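Local atomic coordinates of universal stress protein (Pseudomonas aeruginosa UCBPP-PA14, PDB entry 7MQ5), a protein that is of unknown molecular function but belongs to the universal stress protein family, whose members are generally associated with survival under stress. Residues 155-160 with 272-277. Residues are numbered along the deposited sequence; the frame is centred on the assembly and turned at random. Where two conformers were deposited one is given.
Sequences AGIISH and LVLKPD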
ATOM      1  N   ALA A 155      -9.989  -3.128  -9.807  1.00 14.52           N
ATOM      2  CA  ALA A 155     -10.507  -1.747  -9.916  1.00 15.52           C
ATOM      3  C   ALA A 155      -9.924  -0.909  -8.772  1.00 14.31           C
ATOM      4  O   ALA A 155      -9.553   0.256  -9.015  1.00 14.73           O
ATOM      5  CB  ALA A 155     -12.016  -1.752  -9.897  1.00 17.46           C
ATOM      6  N   GLY A 156      -9.810  -1.484  -7.568  1.00 14.06           N
ATOM      7  CA  GLY A 156      -9.268  -0.723  -6.426  1.00 13.75           C
ATOM      8  C   GLY A 156      -7.779  -0.458  -6.586  1.00 11.51           C
ATOM      9  O   GLY A 156      -7.305   0.657  -6.276  1.00 12.03           O
ATOM     10  N   ILE A 157      -7.046  -1.453  -7.073  1.00 10.69           N
ATOM     11  CA  ILE A 157      -5.583  -1.290  -7.296  1.00 10.25           C
ATOM     12  C   ILE A 157      -5.360  -0.168  -8.313  1.00 10.67           C
ATOM     13  O   ILE A 157      -4.545   0.727  -8.058  1.00 11.21           O
ATOM     14  CB  ILE A 157      -4.985  -2.628  -7.768  1.00 10.75           C
ATOM     15  CG1 ILE A 157      -4.971  -3.662  -6.639  1.00 11.27           C
ATOM     16  CG2 ILE A 157      -3.603  -2.430  -8.380  1.00 12.16           C
ATOM     17  CD1 ILE A 157      -4.804  -5.085  -7.124  1.00 11.63           C
ATOM     18  N   ILE A 158      -6.139  -0.164  -9.398  0.50 10.87           N
ATOM     19  CA  ILE A 158      -5.965   0.882 -10.446  0.50 10.89           C
ATOM     20  C   ILE A 158      -6.454   2.238  -9.924  0.50 11.09           C
ATOM     21  O   ILE A 158      -5.799   3.254 -10.228  0.50 11.41           O
ATOM     22  CB  ILE A 158      -6.678   0.484 -11.750  0.50 11.86           C
ATOM     23  CG1 ILE A 158      -6.089  -0.793 -12.355  0.50 11.92           C
ATOM     24  CG2 ILE A 158      -6.661   1.637 -12.742  0.50 12.24           C
ATOM     25  CD1 ILE A 158      -4.616  -0.720 -12.682  0.50 11.68           C
ATOM     26  N   SER A 159      -7.561   2.277  -9.182  0.70 11.98           N
ATOM     27  CA  SER A 159      -8.052   3.593  -8.702  0.70 12.94           C
ATOM     28  C   SER A 159      -7.003   4.244  -7.793  0.70 11.75           C
ATOM     29  O   SER A 159      -6.753   5.449  -7.894  0.70 12.64           O
ATOM     30  CB  SER A 159      -9.364   3.432  -7.990  0.70 13.59           C
ATOM     31  OG  SER A 159      -9.871   4.693  -7.603  0.70 16.94           O
ATOM     32  N   HIS A 160      -6.424   3.452  -6.896  1.00 11.05           N
ATOM     33  CA  HIS A 160      -5.433   4.029  -5.954  1.00 11.12           C
ATOM     34  C   HIS A 160      -4.151   4.402  -6.707  1.00 10.83           C
ATOM     35  O   HIS A 160      -3.618   5.497  -6.479  1.00 11.56           O
ATOM     36  CB  HIS A 160      -5.114   3.072  -4.798  1.00 11.14           C
ATOM     37  CG  HIS A 160      -6.186   2.938  -3.759  1.00 12.15           C
ATOM     38  ND1 HIS A 160      -7.294   2.120  -3.927  1.00 15.35           N
ATOM     39  CD2 HIS A 160      -6.330   3.506  -2.540  1.00 14.64           C
ATOM     40  CE1 HIS A 160      -8.053   2.178  -2.846  1.00 15.75           C
ATOM     41  NE2 HIS A 160      -7.474   3.004  -1.980  1.00 14.39           N
ATOM     42  N   LEU A 272       1.899  -0.025  -1.484  1.00  8.42           N
ATOM     43  CA  LEU A 272       0.522   0.176  -0.991  1.00  8.28           C
ATOM     44  C   LEU A 272      -0.177  -1.176  -1.076  1.00  8.16           C
ATOM     45  O   LEU A 272      -0.291  -1.726  -2.194  1.00  9.30           O
ATOM     46  CB  LEU A 272      -0.204   1.230  -1.825  1.00  8.56           C
ATOM     47  CG  LEU A 272      -1.647   1.479  -1.407  1.00  9.08           C
ATOM     48  CD1 LEU A 272      -1.731   2.015   0.008  1.00  9.97           C
ATOM     49  CD2 LEU A 272      -2.357   2.407  -2.372  1.00 10.52           C
ATOM     50  N   VAL A 273      -0.589  -1.698   0.067  1.00  8.16           N
ATOM     51  CA  VAL A 273      -1.200  -3.046   0.163  1.00  8.95           C
ATOM     52  C   VAL A 273      -2.711  -2.915   0.359  1.00  9.03           C
ATOM     53  O   VAL A 273      -3.151  -2.350   1.376  1.00  9.09           O
ATOM     54  CB  VAL A 273      -0.551  -3.823   1.316  1.00  9.65           C
ATOM     55  CG1 VAL A 273      -1.157  -5.209   1.432  1.00 10.99           C
ATOM     56  CG2 VAL A 273       0.959  -3.895   1.149  1.00 11.24           C
ATOM     57  N   LEU A 274      -3.458  -3.416  -0.619  1.00  9.32           N
ATOM     58  CA  LEU A 274      -4.930  -3.419  -0.594  1.00  9.77           C
ATOM     59  C   LEU A 274      -5.420  -4.846  -0.362  1.00 10.00           C
ATOM     60  O   LEU A 274      -4.711  -5.790  -0.724  1.00 11.93           O
ATOM     61  CB  LEU A 274      -5.456  -2.878  -1.925  1.00 10.41           C
ATOM     62  CG  LEU A 274      -4.930  -1.502  -2.309  1.00 10.92           C
ATOM     63  CD1 LEU A 274      -5.477  -1.082  -3.656  1.00 13.46           C
ATOM     64  CD2 LEU A 274      -5.261  -0.466  -1.251  1.00 12.52           C
ATOM     65  N   LYS A 275      -6.603  -4.972   0.215  1.00 10.39           N
ATOM     66  CA  LYS A 275      -7.216  -6.295   0.450  1.00 11.07           C
ATOM     67  C   LYS A 275      -8.590  -6.335  -0.192  1.00 12.62           C
ATOM     68  O   LYS A 275      -9.217  -5.298  -0.385  1.00 13.41           O
ATOM     69  CB  LYS A 275      -7.349  -6.591   1.942  1.00 11.58           C
ATOM     70  CG  LYS A 275      -6.046  -6.563   2.728  1.00 11.25           C
ATOM     71  CD  LYS A 275      -6.230  -7.051   4.140  1.00 12.35           C
ATOM     72  CE  LYS A 275      -4.950  -7.093   4.955  1.00 12.30           C
ATOM     73  NZ  LYS A 275      -4.507  -5.762   5.443  1.00 11.40           N
ATOM     74  N   PRO A 276      -9.086  -7.542  -0.537  1.00 13.18           N
ATOM     75  CA  PRO A 276     -10.440  -7.678  -1.065  1.00 14.19           C
ATOM     76  C   PRO A 276     -11.469  -7.127  -0.072  1.00 14.78           C
ATOM     77  O   PRO A 276     -11.279  -7.243   1.124  1.00 14.52           O
ATOM     78  CB  PRO A 276     -10.620  -9.192  -1.230  1.00 15.54           C
ATOM     79  CG  PRO A 276      -9.220  -9.721  -1.379  1.00 15.63           C
ATOM     80  CD  PRO A 276      -8.379  -8.828  -0.494  1.00 13.05           C
ATOM     81  N   ASP A 277     -12.566  -6.590  -0.596  1.00 16.11           N
ATOM     82  CA  ASP A 277     -13.634  -6.012   0.260  1.00 18.00           C
ATOM     83  C   ASP A 277     -14.133  -7.011   1.316  1.00 18.94           C
ATOM     84  O   ASP A 277     -14.355  -6.581   2.457  1.00 19.60           O
ATOM     85  CB  ASP A 277     -14.816  -5.520  -0.577  1.00 22.66           C
ATOM     86  CG  ASP A 277     -14.512  -4.323  -1.459  1.00 27.23           C
ATOM     87  OD1 ASP A 277     -13.482  -3.668  -1.229  1.00 30.74           O
ATOM     88  OD2 ASP A 277     -15.332  -4.041  -2.353  1.00 37.01           O
TER
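Gly156 O, which touches Leu274 CD1 across the contact, is gripped by two donors from one residue, His160. The backbone N of His160 supplies the ordinary helical bond, while His160 ND1 lies 2.8 Å from Gly156 O with an N-H...O angle of 163°. The two donors reach the oxygen from opposite faces of the carbonyl plane, and the oxygen lies almost in the imidazole plane. This side-chain bond fixes the rotation of the ring and indicates that ND1 carries a proton. With chi1 at -74°, CG of His160 stands anti to its carbonyl carbon and beside its backbone N, which lets the ring fold back along the helix toward Gly156. One ring face then receives Leu274 CD2, 4.1 Å from the centroid and 5° off the normal, a well-centred CH-pi contact. The other methyl of Leu274, CD1, wedges against the helix backbone, 3.6 Å from Ile157 CA, and also meets Ile157 CG1 at 4.0 Å. Leu272 CD2 packs 3.7 Å from His160 CB, the two side chains crossing at about a right angle. Val242 of the adjacent parallel strand 240-244 touches Ile157, Leu272 and Leu274, continuing the apolar layer. The axes of segments 155-160 and 272-274 approach to 9.7 Å and run roughly antiparallel, where helix 148-167 packs on strand 270-274, a helix-on-sheet interface characteristic of the alpha/beta fold of universal stress protein domains in the HUP clan.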